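Local coordinates for protein erythromycin dehydratase (Saccharopolyspora erythraea, PDB 3EL6) that probably removes water from a beta-hydroxyacyl intermediate, leaving an alpha,beta-unsaturated chain, during assembly of the erythromycin polyketide, at residues A35-L40 against L82-L87; V53-L58 against L115-V120; Y223-V228 against V257-S262. All coordinates share one frame; numbering follows the deposited sequence.

Overall arrangement
Helix 79-93 meets the loop 35-40 in interaction 1, and in this double hotdog fold the same helix is tied both to its sheet and to a distant loop. Interaction 2, centred about 9 Å away, is the strand pair beneath; the two touch where Leu39 O lies 3.0 Å from Arg57 N. Interaction 3, centred about 10 Å from interaction 1, meets it through Asp84 OD1, 2.8 Å from Phe225 N. Interactions 2 and 3 lie about 18 Å apart between centres and do not touch. Interaction 3 includes the start of helix 227-235, which probably carries a catalytic aspartate, as in related dehydratases.

Interaction 1: A35-L40 against L82-L87; sequences AEHPLL and LVDLAL
Asp84 is the first residue of helix segment 82-87 to reach the loop 35-40, and it does so by taking a hydrogen bond from His37. NE2 of His37 donates to OD2 of Asp84 over 2.6 Å, with an angle of 159° at the hydrogen. The oxygen lies close to the imidazole plane and is met on its syn side, but 27° out of the carboxylate plane. The other oxygen, OD1, takes the backbone N-H of Phe225 and, weakly, that of Ala224, so the carboxylate bridges two separate loops.

Leu85 follows, crossing the histidine at about a right angle. Its CD2 methyl sits over one imidazole face, 3.7 Å from the ring centroid, in a CH-pi contact; CD of Pro38 lies against the opposite face. The same methyl meets Leu40 CD2 at 3.8 Å and, more loosely, Leu39 CB at 4.3 Å, while Tyr223 makes an edge-to-face contact with the imidazole.

With its CG anti to the backbone N (chi1 -171°), His37 carries its ring toward the helix. On the far side of the ring from Asp84, ND1 accepts the N-H of Leu39 at 3.0 Å, within the loop's own turn. Both ring nitrogens are therefore engaged, which fixes the ring's rotation. The bonding pattern is that of an imidazole with its proton on NE2, directed at a buried carboxylate.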
loop_
_atom_site.group_PDB
_atom_site.type_symbol
_atom_site.label_atom_id
_atom_site.label_comp_id
_atom_site.label_asym_id
_atom_site.label_seq_id
_atom_site.Cartn_x
_atom_site.Cartn_y
_atom_site.Cartn_z
ATOM N N ALA A 35 13.075 -1.127 -4.836
ATOM C CA ALA A 35 12.758 -2.416 -5.410
ATOM C C ALA A 35 13.942 -2.748 -6.284
ATOM O O ALA A 35 14.512 -1.863 -6.940
ATOM C CB ALA A 35 11.470 -2.304 -6.224
ATOM N N GLU A 36 14.344 -4.001 -6.283
ATOM C CA GLU A 36 15.482 -4.440 -7.060
ATOM C C GLU A 36 15.074 -4.800 -8.503
ATOM O O GLU A 36 15.889 -4.798 -9.444
ATOM C CB GLU A 36 16.074 -5.665 -6.375
ATOM C CG GLU A 36 16.904 -5.352 -5.152
ATOM C CD GLU A 36 18.278 -4.797 -5.515
ATOM O OE1 GLU A 36 18.365 -3.629 -6.001
ATOM O OE2 GLU A 36 19.280 -5.542 -5.312
ATOM N N HIS A 37 13.809 -5.111 -8.703
ATOM C CA HIS A 37 13.390 -5.520 -10.044
ATOM C C HIS A 37 13.584 -4.366 -11.016
ATOM O O HIS A 37 13.234 -3.248 -10.725
ATOM C CB HIS A 37 11.920 -5.885 -9.995
ATOM C CG HIS A 37 11.411 -6.511 -11.239
ATOM N ND1 HIS A 37 11.039 -5.778 -12.334
ATOM C CD2 HIS A 37 11.116 -7.797 -11.524
ATOM C CE1 HIS A 37 10.588 -6.590 -13.271
ATOM N NE2 HIS A 37 10.614 -7.822 -12.799
ATOM N N PRO A 38 14.109 -4.638 -12.203
ATOM C CA PRO A 38 14.347 -3.536 -13.170
ATOM C C PRO A 38 13.146 -2.627 -13.488
ATOM O O PRO A 38 13.359 -1.448 -13.842
ATOM C CB PRO A 38 14.738 -4.277 -14.461
ATOM C CG PRO A 38 15.249 -5.602 -14.010
ATOM C CD PRO A 38 14.501 -5.956 -12.727
ATOM N N LEU A 39 11.919 -3.155 -13.427
ATOM C CA LEU A 39 10.722 -2.380 -13.770
ATOM C C LEU A 39 10.058 -1.731 -12.534
ATOM O O LEU A 39 9.165 -0.893 -12.666
ATOM C CB LEU A 39 9.735 -3.179 -14.632
ATOM C CG LEU A 39 10.362 -3.899 -15.820
ATOM C CD1 LEU A 39 9.297 -4.724 -16.575
ATOM C CD2 LEU A 39 11.066 -2.892 -16.769
ATOM N N LEU A 40 10.539 -2.052 -11.353
ATOM C CA LEU A 40 9.887 -1.551 -10.139
ATOM C C LEU A 40 10.672 -0.407 -9.538
ATOM O O LEU A 40 11.896 -0.295 -9.750
ATOM C CB LEU A 40 9.695 -2.640 -9.082
ATOM C CG LEU A 40 8.718 -3.709 -9.553
ATOM C CD1 LEU A 40 8.589 -4.779 -8.462
ATOM C CD2 LEU A 40 7.341 -3.041 -9.944
ATOM N N LEU A 82 3.853 -9.072 -17.109
ATOM C CA LEU A 82 2.981 -9.075 -15.915
ATOM C C LEU A 82 3.222 -10.340 -15.131
ATOM O O LEU A 82 3.142 -10.328 -13.909
ATOM C CB LEU A 82 1.513 -8.957 -16.318
ATOM C CG LEU A 82 1.220 -7.667 -17.116
ATOM C CD1 LEU A 82 -0.342 -7.445 -17.285
ATOM C CD2 LEU A 82 1.950 -6.424 -16.557
ATOM N N VAL A 83 3.490 -11.465 -15.808
ATOM C CA VAL A 83 3.738 -12.729 -15.076
ATOM C C VAL A 83 5.054 -12.609 -14.281
ATOM O O VAL A 83 5.153 -12.968 -13.095
ATOM C CB VAL A 83 3.799 -13.944 -16.061
ATOM C CG1 VAL A 83 4.335 -15.280 -15.367
ATOM C CG2 VAL A 83 2.443 -14.130 -16.739
ATOM N N ASP A 84 6.095 -12.074 -14.909
ATOM C CA ASP A 84 7.388 -11.937 -14.203
ATOM C C ASP A 84 7.226 -10.971 -13.034
ATOM O O ASP A 84 7.683 -11.216 -11.939
ATOM C CB ASP A 84 8.482 -11.418 -15.207
ATOM C CG ASP A 84 9.697 -10.856 -14.473
ATOM O OD1 ASP A 84 10.384 -11.620 -13.732
ATOM O OD2 ASP A 84 9.916 -9.623 -14.561
ATOM N N LEU A 85 6.484 -9.883 -13.248
ATOM C CA LEU A 85 6.327 -8.913 -12.136
ATOM C C LEU A 85 5.562 -9.583 -10.977
ATOM O O LEU A 85 5.874 -9.364 -9.837
ATOM C CB LEU A 85 5.548 -7.686 -12.639
ATOM C CG LEU A 85 6.462 -6.640 -13.338
ATOM C CD1 LEU A 85 5.540 -5.680 -14.018
ATOM C CD2 LEU A 85 7.385 -5.923 -12.381
ATOM N N ALA A 86 4.569 -10.398 -11.297
ATOM C CA ALA A 86 3.789 -11.078 -10.242
ATOM C C ALA A 86 4.629 -12.103 -9.494
ATOM O O ALA A 86 4.485 -12.249 -8.298
ATOM C CB ALA A 86 2.532 -11.771 -10.872
ATOM N N LEU A 87 5.520 -12.809 -10.180
ATOM C CA LEU A 87 6.455 -13.710 -9.507
ATOM C C LEU A 87 7.404 -12.942 -8.574
ATOM O O LEU A 87 7.776 -13.443 -7.503
ATOM C CB LEU A 87 7.265 -14.501 -10.584
ATOM C CG LEU A 87 6.434 -15.550 -11.344
ATOM C CD1 LEU A 87 7.260 -16.031 -12.589
ATOM C CD2 LEU A 87 6.157 -16.789 -10.412
#

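Interaction 2: V53-L58 against L115-V120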
loop_
_atom_site.group_PDB
_atom_site.type_symbol
_atom_site.label_atom_id
_atom_site.label_comp_id
_atom_site.label_asym_id
_atom_site.label_seq_id
_atom_site.Cartn_x
_atom_site.Cartn_y
_atom_site.Cartn_z
ATOM N N VAL A 53 2.211 -3.149 -1.521
ATOM C CA VAL A 53 1.938 -2.469 -2.790
ATOM C C VAL A 53 3.261 -2.111 -3.483
ATOM O O VAL A 53 4.193 -1.621 -2.843
ATOM C CB VAL A 53 1.093 -1.166 -2.597
ATOM C CG1 VAL A 53 0.722 -0.539 -3.964
ATOM C CG2 VAL A 53 -0.160 -1.494 -1.769
ATOM N N PHE A 54 3.322 -2.374 -4.777
ATOM C CA PHE A 54 4.570 -2.193 -5.577
ATOM C C PHE A 54 4.303 -1.209 -6.675
ATOM O O PHE A 54 3.246 -1.327 -7.330
ATOM C CB PHE A 54 4.979 -3.565 -6.219
ATOM C CG PHE A 54 5.215 -4.648 -5.204
ATOM C CD1 PHE A 54 4.172 -5.500 -4.794
ATOM C CD2 PHE A 54 6.505 -4.822 -4.640
ATOM C CE1 PHE A 54 4.387 -6.505 -3.817
ATOM C CE2 PHE A 54 6.723 -5.838 -3.660
ATOM C CZ PHE A 54 5.663 -6.680 -3.263
ATOM N N THR A 55 5.214 -0.255 -6.904
ATOM C CA THR A 55 5.019 0.626 -8.068
ATOM C C THR A 55 6.225 0.561 -9.030
ATOM O O THR A 55 7.337 0.255 -8.609
ATOM C CB THR A 55 4.575 2.035 -7.653
ATOM O OG1 THR A 55 3.576 1.896 -6.598
ATOM C CG2 THR A 55 3.937 2.845 -8.873
ATOM N N GLY A 56 5.950 0.727 -10.309
ATOM C CA GLY A 56 7.016 0.676 -11.332
ATOM C C GLY A 56 6.582 1.421 -12.578
ATOM O O GLY A 56 5.532 2.101 -12.602
ATOM N N ARG A 57 7.374 1.302 -13.637
ATOM C CA ARG A 57 7.153 2.112 -14.824
ATOM C C ARG A 57 7.816 1.355 -15.922
ATOM O O ARG A 57 8.857 0.777 -15.673
ATOM C CB ARG A 57 7.848 3.445 -14.631
ATOM C CG ARG A 57 7.452 4.507 -15.642
ATOM C CD ARG A 57 7.911 5.948 -15.145
ATOM N NE ARG A 57 7.092 6.450 -14.012
ATOM C CZ ARG A 57 7.547 6.986 -12.864
ATOM N NH1 ARG A 57 8.846 7.125 -12.637
ATOM N NH2 ARG A 57 6.694 7.379 -11.919
ATOM N N LEU A 58 7.181 1.321 -17.076
ATOM C CA LEU A 58 7.687 0.664 -18.296
ATOM C C LEU A 58 7.829 1.769 -19.337
ATOM O O LEU A 58 6.939 2.607 -19.469
ATOM C CB LEU A 58 6.609 -0.271 -18.853
ATOM C CG LEU A 58 6.835 -1.755 -18.671
ATOM C CD1 LEU A 58 7.672 -1.996 -17.452
ATOM C CD2 LEU A 58 5.518 -2.440 -18.602
ATOM N N LEU A 115 2.739 3.607 -16.189
ATOM C CA LEU A 115 3.001 3.320 -14.793
ATOM C C LEU A 115 2.381 1.966 -14.514
ATOM O O LEU A 115 1.381 1.586 -15.132
ATOM C CB LEU A 115 2.346 4.400 -13.885
ATOM C CG LEU A 115 2.926 5.785 -14.047
ATOM C CD1 LEU A 115 1.992 6.894 -13.494
ATOM C CD2 LEU A 115 4.224 5.807 -13.324
ATOM N N LEU A 116 2.937 1.262 -13.534
ATOM C CA LEU A 116 2.487 -0.064 -13.139
ATOM C C LEU A 116 2.260 -0.021 -11.629
ATOM O O LEU A 116 2.977 0.698 -10.887
ATOM C CB LEU A 116 3.624 -1.083 -13.347
ATOM C CG LEU A 116 4.030 -1.177 -14.808
ATOM C CD1 LEU A 116 5.423 -1.927 -14.879
ATOM C CD2 LEU A 116 2.920 -1.849 -15.551
ATOM N N ARG A 117 1.259 -0.766 -11.178
ATOM C CA ARG A 117 1.005 -0.868 -9.721
ATOM C C ARG A 117 0.493 -2.271 -9.433
ATOM O O ARG A 117 -0.469 -2.742 -10.068
ATOM C CB ARG A 117 0.024 0.254 -9.320
ATOM C CG ARG A 117 -0.509 0.216 -7.859
ATOM C CD ARG A 117 0.097 1.158 -6.805
ATOM N NE ARG A 117 0.905 2.320 -7.122
ATOM C CZ ARG A 117 0.509 3.564 -6.921
ATOM N NH1 ARG A 117 -0.742 3.809 -6.472
ATOM N NH2 ARG A 117 1.314 4.574 -7.211
ATOM N N MET A 118 1.159 -2.999 -8.522
ATOM C CA MET A 118 0.699 -4.315 -8.128
ATOM C C MET A 118 0.306 -4.247 -6.657
ATOM O O MET A 118 0.999 -3.612 -5.888
ATOM C CB MET A 118 1.806 -5.377 -8.284
ATOM C CG MET A 118 2.115 -5.732 -9.700
ATOM S SD MET A 118 3.283 -7.071 -9.569
ATOM C CE MET A 118 4.761 -6.237 -8.948
ATOM N N SER A 119 -0.843 -4.811 -6.308
ATOM C CA SER A 119 -1.304 -4.849 -4.913
ATOM C C SER A 119 -1.467 -6.288 -4.515
ATOM O O SER A 119 -2.152 -7.028 -5.214
ATOM C CB SER A 119 -2.701 -4.194 -4.752
ATOM O OG SER A 119 -2.734 -2.949 -5.439
ATOM N N VAL A 120 -0.865 -6.656 -3.384
ATOM C CA VAL A 120 -1.033 -8.000 -2.811
ATOM C C VAL A 120 -1.837 -7.877 -1.500
ATOM O O VAL A 120 -1.473 -7.097 -0.623
ATOM C CB VAL A 120 0.315 -8.624 -2.544
ATOM C CG1 VAL A 120 0.156 -10.025 -1.841
ATOM C CG2 VAL A 120 1.066 -8.800 -3.920
#
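Phe54 and Met118 exchange backbone hydrogen bonds in both directions, and Gly56 and Leu116 do the same, forming the hydrogen-bonded pairs of two antiparallel strands. Phe54 N to Met118 O spans 2.9 Å, as does Leu116 N to Gly56 O. CA-H...O contacts, such as Arg117 CA to Phe54 O at 3.3 Å, run between these bonds.

Apolar contacts gather on the face bearing Phe54, Leu116 and Met118, with Val120 and Leu58 touching from the ends of the segments. The methionine bends at its last torsion (chi3 -70°), which brings CE to 3.8 Å from Phe54 CB, while Val120 CG2 comes up at the edge of the phenyl ring. Leu58 meets Leu116 through their methyls.

Polar side chains meet on the face of Thr55 and Arg117. The arginine chain folds at chi2 and chi3, and its NE gives a weak hydrogen bond to Thr55 OG1, 2.8 Å away. Its stronger partner is Asp45 O of the second subunit, reached by NH1; Arg57 NH2 likewise bonds Ser28 O of that subunit.

The pair thus has a subunit interface on one face and helix 79-93 on the other, where Leu85 and Ala89 pack, with strands 40-45 and 129-137 continuing the sheet on either side.

Interaction 3: Y223-V228 against V257-S262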
loop_
_atom_site.group_PDB
_atom_site.type_symbol
_atom_site.label_atom_id
_atom_site.label_comp_id
_atom_site.label_asym_id
_atom_site.label_seq_id
_atom_site.Cartn_x
_atom_site.Cartn_y
_atom_site.Cartn_z
ATOM N N TYR A 223 15.392 -9.536 -12.727
ATOM C CA TYR A 223 14.106 -10.165 -13.102
ATOM C C TYR A 223 13.917 -11.488 -12.351
ATOM O O TYR A 223 14.903 -12.152 -12.011
ATOM C CB TYR A 223 13.961 -10.431 -14.599
ATOM C CG TYR A 223 13.933 -9.192 -15.449
ATOM C CD1 TYR A 223 12.789 -8.441 -15.554
ATOM C CD2 TYR A 223 15.059 -8.783 -16.164
ATOM C CE1 TYR A 223 12.733 -7.292 -16.328
ATOM C CE2 TYR A 223 15.005 -7.619 -16.949
ATOM C CZ TYR A 223 13.850 -6.906 -17.018
ATOM O OH TYR A 223 13.786 -5.783 -17.798
ATOM N N ALA A 224 12.659 -11.887 -12.127
ATOM C CA ALA A 224 12.402 -13.186 -11.504
ATOM C C ALA A 224 12.586 -14.214 -12.583
ATOM O O ALA A 224 13.325 -15.166 -12.390
ATOM C CB ALA A 224 10.978 -13.262 -10.924
ATOM N N PHE A 225 11.952 -13.994 -13.731
ATOM C CA PHE A 225 12.182 -14.780 -14.971
ATOM C C PHE A 225 12.117 -13.725 -16.096
ATOM O O PHE A 225 11.045 -13.213 -16.407
ATOM C CB PHE A 225 11.049 -15.789 -15.210
ATOM C CG PHE A 225 11.371 -16.867 -16.270
ATOM C CD1 PHE A 225 11.343 -18.219 -15.924
ATOM C CD2 PHE A 225 11.679 -16.518 -17.597
ATOM C CE1 PHE A 225 11.628 -19.232 -16.889
ATOM C CE2 PHE A 225 11.948 -17.498 -18.577
ATOM C CZ PHE A 225 11.948 -18.853 -18.230
ATOM N N HIS A 226 13.252 -13.395 -16.691
ATOM C CA HIS A 226 13.273 -12.347 -17.745
ATOM C C HIS A 226 12.096 -12.416 -18.681
ATOM O O HIS A 226 11.849 -13.452 -19.333
ATOM C CB HIS A 226 14.600 -12.461 -18.571
ATOM C CG HIS A 226 14.901 -11.212 -19.346
ATOM N ND1 HIS A 226 14.072 -10.740 -20.318
ATOM C CD2 HIS A 226 15.889 -10.283 -19.198
ATOM C CE1 HIS A 226 14.551 -9.598 -20.794
ATOM N NE2 HIS A 226 15.662 -9.305 -20.130
ATOM N N PRO A 227 11.310 -11.325 -18.808
ATOM C CA PRO A 227 10.060 -11.430 -19.522
ATOM C C PRO A 227 10.183 -11.637 -21.027
ATOM O O PRO A 227 9.229 -12.192 -21.680
ATOM C CB PRO A 227 9.344 -10.109 -19.170
ATOM C CG PRO A 227 10.426 -9.204 -18.838
ATOM C CD PRO A 227 11.515 -9.973 -18.231
ATOM N N VAL A 228 11.337 -11.230 -21.595
ATOM C CA VAL A 228 11.513 -11.594 -22.993
ATOM C C VAL A 228 11.735 -13.120 -23.108
ATOM O O VAL A 228 11.119 -13.782 -23.952
ATOM C CB VAL A 228 12.593 -10.769 -23.672
ATOM C CG1 VAL A 228 12.732 -11.152 -25.178
ATOM C CG2 VAL A 228 12.153 -9.277 -23.578
ATOM N N VAL A 257 2.422 -21.318 -11.898
ATOM C CA VAL A 257 3.745 -21.013 -12.397
ATOM C C VAL A 257 4.673 -21.120 -11.250
ATOM O O VAL A 257 4.529 -20.390 -10.242
ATOM C CB VAL A 257 3.817 -19.539 -12.989
ATOM C CG1 VAL A 257 5.216 -19.357 -13.586
ATOM C CG2 VAL A 257 2.692 -19.396 -14.014
ATOM N N THR A 258 5.624 -22.051 -11.324
ATOM C CA THR A 258 6.595 -22.193 -10.242
ATOM C C THR A 258 8.007 -21.871 -10.740
ATOM O O THR A 258 8.376 -22.245 -11.870
ATOM C CB THR A 258 6.608 -23.658 -9.650
ATOM O OG1 THR A 258 7.237 -24.535 -10.614
ATOM C CG2 THR A 258 5.160 -24.141 -9.365
ATOM N N LEU A 259 8.823 -21.260 -9.885
ATOM C CA LEU A 259 10.132 -20.819 -10.228
ATOM C C LEU A 259 11.101 -21.475 -9.295
ATOM O O LEU A 259 10.946 -21.422 -8.072
ATOM C CB LEU A 259 10.159 -19.252 -10.203
ATOM C CG LEU A 259 11.256 -18.343 -10.744
ATOM C CD1 LEU A 259 11.457 -18.607 -12.251
ATOM C CD2 LEU A 259 10.716 -16.924 -10.508
ATOM N N HIS A 260 12.107 -22.140 -9.849
ATOM C CA HIS A 260 13.109 -22.769 -9.037
ATOM C C HIS A 260 14.497 -22.151 -9.160
ATOM O O HIS A 260 15.361 -22.454 -8.399
ATOM C CB HIS A 260 13.117 -24.273 -9.330
ATOM C CG HIS A 260 11.755 -24.882 -9.228
ATOM N ND1 HIS A 260 11.182 -25.194 -8.015
ATOM C CD2 HIS A 260 10.814 -25.146 -10.165
ATOM C CE1 HIS A 260 9.964 -25.670 -8.219
ATOM N NE2 HIS A 260 9.724 -25.670 -9.518
ATOM N N ALA A 261 14.706 -21.294 -10.167
ATOM C CA ALA A 261 15.964 -20.659 -10.359
ATOM C C ALA A 261 15.652 -19.256 -10.894
ATOM O O ALA A 261 14.771 -19.117 -11.738
ATOM C CB ALA A 261 16.779 -21.449 -11.397
ATOM N N SER A 262 16.376 -18.242 -10.453
ATOM C CA SER A 262 16.188 -16.923 -11.100
ATOM C C SER A 262 17.398 -16.574 -11.993
ATOM O O SER A 262 18.441 -17.226 -11.927
ATOM C CB SER A 262 15.861 -15.802 -10.070
ATOM O OG SER A 262 14.483 -15.806 -9.651
HETATM O O HOH W 1 14.675 -17.509 -13.965
#
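Phe225 presents the edge of its phenyl ring to Leu259: CD1 of the leucine lies near the ring plane, 3.7 Å from CD1 of the phenylalanine. Within segment 223-228, Pro227 CD lies over one face of the Tyr223 ring, toward its rim, and Tyr223 CZ lies over one face of the His226 imidazole. At the edge of that imidazole, in its plane, is the N-H of Val228, which donates to His226 ND1 across 3.1 Å.

Leu259, its CG anti to the backbone N (chi1 -168°), divides its two methyls between neighbouring residues. While CD1 serves the phenyl edge, CD2 rests 3.7 Å from Ala224 CB.

Beyond this apolar patch the contact turns polar. Ser262 OG comes within 3.0 Å of Ala224 O. A water gives a hydrogen to the same carbonyl and another to Ala261 O, at 2.7 Å, thereby linking the two loops.

His226 caps the N-terminus of helix 227-235 through its side chain. His226-Pro227 fits the start of the HPxxxD signature of polyketide synthase dehydratases, whose aspartate is catalytic in relatives. By packing Leu259 against Ala224 and Phe225, the contact sets the end of hotdog strand 251-259 beside the loop that leads into this probable active-site helix.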